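Local coordinates for protein prolyl-tRNA synthetase (Giardia lamblia ATCC 50803, PDB 3IAL) that probably charges tRNA(Pro) with L-proline at the expense of ATP, and binds the prolyl-adenylate intermediate in its active site, at residues B[192-197]-B[239-244]; B[184-189]-B[267-272]. All blocks are in the same frame, centred on the assembly; numbering follows the deposited sequence.

In the fold
Contacts 1 and 2 sit about 8 Å apart, centre to centre, in the class II catalytic core. Both use helix 180-201, and both bring it onto neighbouring antiparallel strands, 235-245 and 263-274. The residues that touch are buried in each case. The exposed ones, such as Lys192 and Ser188, lie on the helix away from the strands. Contact 1, nearer the middle of the chain, is purely aliphatic. Contact 2 sets aliphatic carbons against a threonine hydroxyl, and the glutamine's amide is led off to a partner elsewhere in the core. A backbone bond, His242 N to Cys270 O at 2.8 Å, joins the two strands, and both strands turn other residues to the prolyl-adenylate.

Contact 1: residues B[192-197]-B[239-244]; sequences KVIDTI and AGIHNL. With PR8 (5'-O-[(R)-hydroxy{[(2S)-pyrrolidin-2-ylcarbonyl]oxy}phosphoryl]adenosine), chain H.
Ile194 meets Ala239 and Ile241 where helix 180-201 packs on the antiparallel sheet of a class II aminoacyl-tRNA synthetase core. The tight part is small, 93 Å² over both segments, and is made mainly by one branch: Ile194 CG1 lies 3.9 Å from Ile241 CD1 and 4.2 Å from Ala239 CB. A chi1 of -63° sets this CG1 anti to the carbonyl carbon, and through it the side chain meets both strand residues. The two isoleucine side chains run antiparallel, side by side. Ile273 of strand 263-274 and Phe198 of the same helix extend this buried apolar layer. The loose side is the outer flank of the helix, where the exposed Lys192 and Asp195 side chains do not meet 239-244.

Ala239 and Ile241 face the helix, whereas Gly240 and His242, alternating with them, lie by the ligand. Gly240 CA comes within 3.2 Å of the phosphate oxygen O2P of the prolyl-adenylate. A hydrogen bond between His242 ND1 and Ser223 OG holds the far edge of the imidazole and limits its rotation. His242 NE2 donates to O10, which links the prolyl carbonyl to phosphorus, at 2.8 Å with a bent N-H...O angle of 134°.

Contact 2: residues B[184-189]-B[267-272]; sequences VSQLSD and YLTCAG. With PR8 (5'-O-[(R)-hydroxy{[(2S)-pyrrolidin-2-ylcarbonyl]oxy}phosphoryl]adenosine), chain H.
The one flat group among the side chains that meet here, the carboxamide of Gln186, is led away from Thr269. Contact is made lower down, by Gln186 CG, 3.5 Å from Thr269 OG1, with the two side chains crossing at about a right angle. The torsions explain this: CG runs anti to the backbone N (chi1 -167°), which carries it to the strand, and a bend at chi2 (62°) then swings the amide away. Its OE1 is hydrogen-bonded to Lys144 NZ, so the polar end is tied to strand 143-152 instead of to 267-272.

Thr269 is the residue on which both helix side chains converge. With chi1 at 68°, OG1 sits between its own N and carbonyl carbon, and CG2 stands anti to the carbonyl carbon, where Leu187 CD1 meets it at 3.8 Å in a slanting approach. The same Leu187 CD1 is 3.9 Å from Thr269 CB. The buried hydroxyl is hydrogen-bonded to His177 NE2 and Tyr190 OH, which satisfies it and ties strand 167-177 and the helix to this position. Leu187 also packs on Ile241 of strand 235-245, so it spans two adjacent strands.

The next residues along the strand line the ligand pocket. Cys270, pointing away from the helix, places SG 3.9 Å from CA of the prolyl-adenylate. Ala271 O is 3.6 Å from CG of the prolyl-adenylate. Gly272 N lies 3.5 Å from CB of the prolyl-adenylate. Helix 180-201 packs against the strand from the side away from Cys270; strand 263-274 itself, bordering the prolyl moiety and running into helix 276-285, is consistent with motif 3 of class II synthetases.

Contact 1: residues B[192-197]-B[239-244]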
loop_
_atom_site.group_PDB
_atom_site.type_symbol
_atom_site.label_atom_id
_atom_site.label_comp_id
_atom_site.label_asym_id
_atom_site.label_seq_id
_atom_site.Cartn_x
_atom_site.Cartn_y
_atom_site.Cartn_z
ATOM N N LYS B 192 6.572 20.398 5.052
ATOM C CA LYS B 192 7.701 19.982 4.211
ATOM C C LYS B 192 7.316 18.846 3.258
ATOM O O LYS B 192 7.694 18.847 2.091
ATOM C CB LYS B 192 8.911 19.557 5.043
ATOM C CG LYS B 192 9.995 20.618 5.183
ATOM C CD LYS B 192 9.647 21.663 6.217
ATOM C CE LYS B 192 10.883 22.430 6.668
ATOM N NZ LYS B 192 11.773 21.553 7.478
ATOM N N VAL B 193 6.560 17.878 3.759
ATOM C CA VAL B 193 6.168 16.733 2.944
ATOM C C VAL B 193 5.145 17.117 1.877
ATOM O O VAL B 193 5.226 16.642 0.750
ATOM C CB VAL B 193 5.649 15.574 3.815
ATOM C CG1 VAL B 193 5.154 14.427 2.950
ATOM C CG2 VAL B 193 6.765 15.099 4.739
ATOM N N ILE B 194 4.201 17.984 2.232
ATOM C CA ILE B 194 3.245 18.514 1.272
ATOM C C ILE B 194 3.944 19.248 0.114
ATOM O O ILE B 194 3.602 19.022 -1.050
ATOM C CB ILE B 194 2.199 19.444 1.958
ATOM C CG1 ILE B 194 1.352 18.662 2.968
ATOM C CG2 ILE B 194 1.284 20.117 0.927
ATOM C CD1 ILE B 194 0.855 17.329 2.475
ATOM N N ASP B 195 4.917 20.106 0.420
ATOM C CA ASP B 195 5.631 20.843 -0.639
ATOM C C ASP B 195 6.401 19.907 -1.565
ATOM O O ASP B 195 6.396 20.092 -2.770
ATOM C CB ASP B 195 6.587 21.879 -0.046
ATOM C CG ASP B 195 6.806 23.055 -0.969
ATOM O OD1 ASP B 195 5.838 23.803 -1.204
ATOM O OD2 ASP B 195 7.935 23.238 -1.453
ATOM N N THR B 196 7.050 18.894 -0.998
ATOM C CA THR B 196 7.699 17.861 -1.799
ATOM C C THR B 196 6.723 17.143 -2.730
ATOM O O THR B 196 7.018 16.934 -3.909
ATOM C CB THR B 196 8.371 16.792 -0.909
ATOM O OG1 THR B 196 9.345 17.420 -0.069
ATOM C CG2 THR B 196 9.040 15.727 -1.767
ATOM N N ILE B 197 5.574 16.740 -2.202
ATOM C CA ILE B 197 4.609 15.988 -3.012
ATOM C C ILE B 197 3.973 16.885 -4.055
ATOM O O ILE B 197 4.000 16.581 -5.249
ATOM C CB ILE B 197 3.479 15.372 -2.161
ATOM C CG1 ILE B 197 4.030 14.352 -1.170
ATOM C CG2 ILE B 197 2.440 14.700 -3.054
ATOM C CD1 ILE B 197 3.053 14.031 -0.024
ATOM N N ALA B 239 -4.932 19.575 1.431
ATOM C CA ALA B 239 -4.232 19.096 2.616
ATOM C C ALA B 239 -4.924 19.667 3.834
ATOM O O ALA B 239 -5.398 20.799 3.802
ATOM C CB ALA B 239 -2.776 19.515 2.596
ATOM N N GLY B 240 -4.989 18.872 4.895
ATOM C CA GLY B 240 -5.460 19.337 6.190
ATOM C C GLY B 240 -4.446 18.973 7.245
ATOM O O GLY B 240 -4.129 17.796 7.424
ATOM N N ILE B 241 -3.926 19.986 7.929
ATOM C CA ILE B 241 -2.848 19.818 8.896
ATOM C C ILE B 241 -3.264 20.505 10.204
ATOM O O ILE B 241 -3.455 21.719 10.237
ATOM C CB ILE B 241 -1.530 20.403 8.314
ATOM C CG1 ILE B 241 -0.994 19.475 7.224
ATOM C CG2 ILE B 241 -0.478 20.613 9.392
ATOM C CD1 ILE B 241 0.164 20.040 6.410
ATOM N N HIS B 242 -3.403 19.727 11.275
ATOM C CA HIS B 242 -4.087 20.192 12.487
ATOM C C HIS B 242 -3.295 20.053 13.779
ATOM O O HIS B 242 -2.622 19.052 14.011
ATOM C CB HIS B 242 -5.403 19.436 12.632
ATOM C CG HIS B 242 -6.172 19.342 11.353
ATOM N ND1 HIS B 242 -6.969 20.365 10.893
ATOM C CD2 HIS B 242 -6.232 18.369 10.415
ATOM C CE1 HIS B 242 -7.497 20.022 9.735
ATOM N NE2 HIS B 242 -7.068 18.815 9.421
ATOM N N ASN B 243 -3.404 21.076 14.623
ATOM C CA ASN B 243 -2.896 21.037 15.987
ATOM C C ASN B 243 -4.110 20.805 16.878
ATOM O O ASN B 243 -4.968 21.673 17.002
ATOM C CB ASN B 243 -2.186 22.351 16.341
ATOM C CG ASN B 243 -1.401 22.265 17.654
ATOM O OD1 ASN B 243 -1.775 21.534 18.569
ATOM N ND2 ASN B 243 -0.310 23.019 17.744
ATOM N N LEU B 244 -4.194 19.612 17.459
ATOM C CA LEU B 244 -5.354 19.211 18.250
ATOM C C LEU B 244 -5.226 19.604 19.726
ATOM O O LEU B 244 -6.156 19.396 20.515
ATOM C CB LEU B 244 -5.565 17.703 18.118
ATOM C CG LEU B 244 -5.761 17.205 16.684
ATOM C CD1 LEU B 244 -6.034 15.705 16.697
ATOM C CD2 LEU B 244 -6.908 17.955 15.999
HETATM C C PR8 H . -8.480 15.293 8.746
HETATM N N PR8 H . -7.983 13.538 10.331
HETATM O O PR8 H . -9.418 14.562 8.420
HETATM P P PR8 H . -9.140 16.888 6.958
HETATM N N1 PR8 H . -13.408 13.115 -0.911
HETATM C C2 PR8 H . -12.108 13.153 -1.180
HETATM N N3 PR8 H . -11.223 13.690 -0.337
HETATM C C4 PR8 H . -11.610 14.219 0.823
HETATM C C5 PR8 H . -12.966 14.207 1.135
HETATM C C6 PR8 H . -13.870 13.637 0.242
HETATM N N6 PR8 H . -15.171 13.609 0.531
HETATM N N7 PR8 H . -13.105 14.781 2.323
HETATM C C8 PR8 H . -11.892 15.145 2.748
HETATM N N9 PR8 H . -10.972 14.812 1.832
HETATM C CA PR8 H . -7.509 14.843 9.837
HETATM C CB PR8 H . -6.142 14.611 9.215
HETATM C CD PR8 H . -6.844 12.627 10.323
HETATM C CG PR8 H . -6.035 13.084 9.102
HETATM C "C1'" PR8 H . -9.502 15.071 1.966
HETATM O O10 PR8 H . -8.218 16.525 8.232
HETATM O O1P PR8 H . -10.552 17.178 7.318
HETATM C "C2'" PR8 H . -9.157 16.579 1.909
HETATM O "O2'" PR8 H . -7.958 16.779 1.145
HETATM O O2P PR8 H . -8.449 18.181 6.302
HETATM C "C3'" PR8 H . -8.836 16.904 3.348
HETATM O "O3'" PR8 H . -7.976 18.044 3.421
HETATM C "C4'" PR8 H . -8.065 15.637 3.671
HETATM O "O4'" PR8 H . -9.014 14.623 3.271
HETATM C "C5'" PR8 H . -7.758 15.607 5.153
HETATM O "O5'" PR8 H . -8.955 15.690 5.901
#

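Contact 2: residues B[184-189]-B[267-272]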
loop_
_atom_site.group_PDB
_atom_site.type_symbol
_atom_site.label_atom_id
_atom_site.label_comp_id
_atom_site.label_asym_id
_atom_site.label_seq_id
_atom_site.Cartn_x
_atom_site.Cartn_y
_atom_site.Cartn_z
ATOM N N VAL B 184 3.900 22.305 17.483
ATOM C CA VAL B 184 4.081 23.349 16.471
ATOM C C VAL B 184 5.164 22.984 15.455
ATOM O O VAL B 184 4.979 23.163 14.263
ATOM C CB VAL B 184 4.409 24.712 17.125
ATOM C CG1 VAL B 184 4.932 25.689 16.088
ATOM C CG2 VAL B 184 3.171 25.264 17.835
ATOM N N SER B 185 6.292 22.464 15.924
ATOM C CA SER B 185 7.365 22.035 15.018
ATOM C C SER B 185 6.913 20.902 14.079
ATOM O O SER B 185 7.341 20.837 12.917
ATOM C CB SER B 185 8.602 21.596 15.814
ATOM O OG SER B 185 9.573 21.003 14.957
ATOM N N GLN B 186 6.052 20.014 14.575
ATOM C CA GLN B 186 5.545 18.914 13.742
ATOM C C GLN B 186 4.767 19.417 12.518
ATOM O O GLN B 186 4.857 18.835 11.440
ATOM C CB GLN B 186 4.650 17.972 14.545
ATOM C CG GLN B 186 4.352 16.643 13.835
ATOM C CD GLN B 186 5.612 15.844 13.591
ATOM O OE1 GLN B 186 6.434 15.695 14.486
ATOM N NE2 GLN B 186 5.793 15.365 12.363
ATOM N N LEU B 187 3.984 20.476 12.701
ATOM C CA LEU B 187 3.233 21.068 11.591
ATOM C C LEU B 187 4.142 21.468 10.429
ATOM O O LEU B 187 3.806 21.221 9.270
ATOM C CB LEU B 187 2.388 22.251 12.062
ATOM C CG LEU B 187 0.954 21.939 12.514
ATOM C CD1 LEU B 187 0.854 20.741 13.450
ATOM C CD2 LEU B 187 0.340 23.173 13.162
ATOM N N SER B 188 5.296 22.058 10.733
ATOM C CA SER B 188 6.285 22.388 9.703
ATOM C C SER B 188 6.793 21.134 8.998
ATOM O O SER B 188 6.974 21.144 7.781
ATOM C CB SER B 188 7.483 23.135 10.297
ATOM O OG SER B 188 7.066 24.325 10.933
ATOM N N ASP B 189 7.034 20.060 9.753
ATOM C CA ASP B 189 7.451 18.783 9.148
ATOM C C ASP B 189 6.397 18.268 8.176
ATOM O O ASP B 189 6.733 17.792 7.095
ATOM C CB ASP B 189 7.747 17.715 10.214
ATOM C CG ASP B 189 9.084 17.925 10.897
ATOM O OD1 ASP B 189 9.828 18.848 10.495
ATOM O OD2 ASP B 189 9.401 17.159 11.831
ATOM N N TYR B 267 0.536 16.740 23.695
ATOM C CA TYR B 267 -0.113 17.412 22.582
ATOM C C TYR B 267 -0.310 16.431 21.441
ATOM O O TYR B 267 0.502 15.522 21.268
ATOM C CB TYR B 267 0.745 18.590 22.115
ATOM C CG TYR B 267 0.476 19.867 22.878
ATOM C CD1 TYR B 267 0.796 19.981 24.225
ATOM C CD2 TYR B 267 -0.102 20.965 22.248
ATOM C CE1 TYR B 267 0.547 21.161 24.932
ATOM C CE2 TYR B 267 -0.350 22.138 22.938
ATOM C CZ TYR B 267 -0.025 22.234 24.278
ATOM O OH TYR B 267 -0.283 23.409 24.949
ATOM N N LEU B 268 -1.383 16.613 20.667
ATOM C CA LEU B 268 -1.631 15.800 19.473
ATOM C C LEU B 268 -1.659 16.645 18.189
ATOM O O LEU B 268 -2.191 17.758 18.174
ATOM C CB LEU B 268 -2.945 15.027 19.617
ATOM C CG LEU B 268 -3.007 13.949 20.711
ATOM C CD1 LEU B 268 -4.434 13.446 20.867
ATOM C CD2 LEU B 268 -2.040 12.785 20.453
ATOM N N THR B 269 -1.082 16.104 17.120
ATOM C CA THR B 269 -1.197 16.692 15.793
ATOM C C THR B 269 -1.605 15.627 14.768
ATOM O O THR B 269 -1.444 14.422 15.004
ATOM C CB THR B 269 0.118 17.391 15.350
ATOM O OG1 THR B 269 1.158 16.421 15.144
ATOM C CG2 THR B 269 0.574 18.413 16.407
ATOM N N CYS B 270 -2.154 16.071 13.641
ATOM C CA CYS B 270 -2.429 15.160 12.527
ATOM C C CYS B 270 -2.405 15.852 11.182
ATOM O O CYS B 270 -2.504 17.067 11.093
ATOM C CB CYS B 270 -3.751 14.423 12.712
ATOM S SG CYS B 270 -5.194 15.450 12.889
ATOM N N ALA B 271 -2.237 15.053 10.138
ATOM C CA ALA B 271 -2.151 15.558 8.779
ATOM C C ALA B 271 -2.803 14.567 7.845
ATOM O O ALA B 271 -2.617 13.362 7.991
ATOM C CB ALA B 271 -0.700 15.791 8.375
ATOM N N GLY B 272 -3.559 15.085 6.883
ATOM C CA GLY B 272 -4.300 14.243 5.952
ATOM C C GLY B 272 -4.202 14.722 4.518
ATOM O O GLY B 272 -4.342 15.916 4.242
HETATM C C PR8 H . -8.480 15.293 8.746
HETATM N N PR8 H . -7.983 13.538 10.331
HETATM O O PR8 H . -9.418 14.562 8.420
HETATM P P PR8 H . -9.140 16.888 6.958
HETATM N N1 PR8 H . -13.408 13.115 -0.911
HETATM C C2 PR8 H . -12.108 13.153 -1.180
HETATM N N3 PR8 H . -11.223 13.690 -0.337
HETATM C C4 PR8 H . -11.610 14.219 0.823
HETATM C C5 PR8 H . -12.966 14.207 1.135
HETATM C C6 PR8 H . -13.870 13.637 0.242
HETATM N N6 PR8 H . -15.171 13.609 0.531
HETATM N N7 PR8 H . -13.105 14.781 2.323
HETATM C C8 PR8 H . -11.892 15.145 2.748
HETATM N N9 PR8 H . -10.972 14.812 1.832
HETATM C CA PR8 H . -7.509 14.843 9.837
HETATM C CB PR8 H . -6.142 14.611 9.215
HETATM C CD PR8 H . -6.844 12.627 10.323
HETATM C CG PR8 H . -6.035 13.084 9.102
HETATM C "C1'" PR8 H . -9.502 15.071 1.966
HETATM O O10 PR8 H . -8.218 16.525 8.232
HETATM O O1P PR8 H . -10.552 17.178 7.318
HETATM C "C2'" PR8 H . -9.157 16.579 1.909
HETATM O "O2'" PR8 H . -7.958 16.779 1.145
HETATM O O2P PR8 H . -8.449 18.181 6.302
HETATM C "C3'" PR8 H . -8.836 16.904 3.348
HETATM O "O3'" PR8 H . -7.976 18.044 3.421
HETATM C "C4'" PR8 H . -8.065 15.637 3.671
HETATM O "O4'" PR8 H . -9.014 14.623 3.271
HETATM C "C5'" PR8 H . -7.758 15.607 5.153
HETATM O "O5'" PR8 H . -8.955 15.690 5.901
#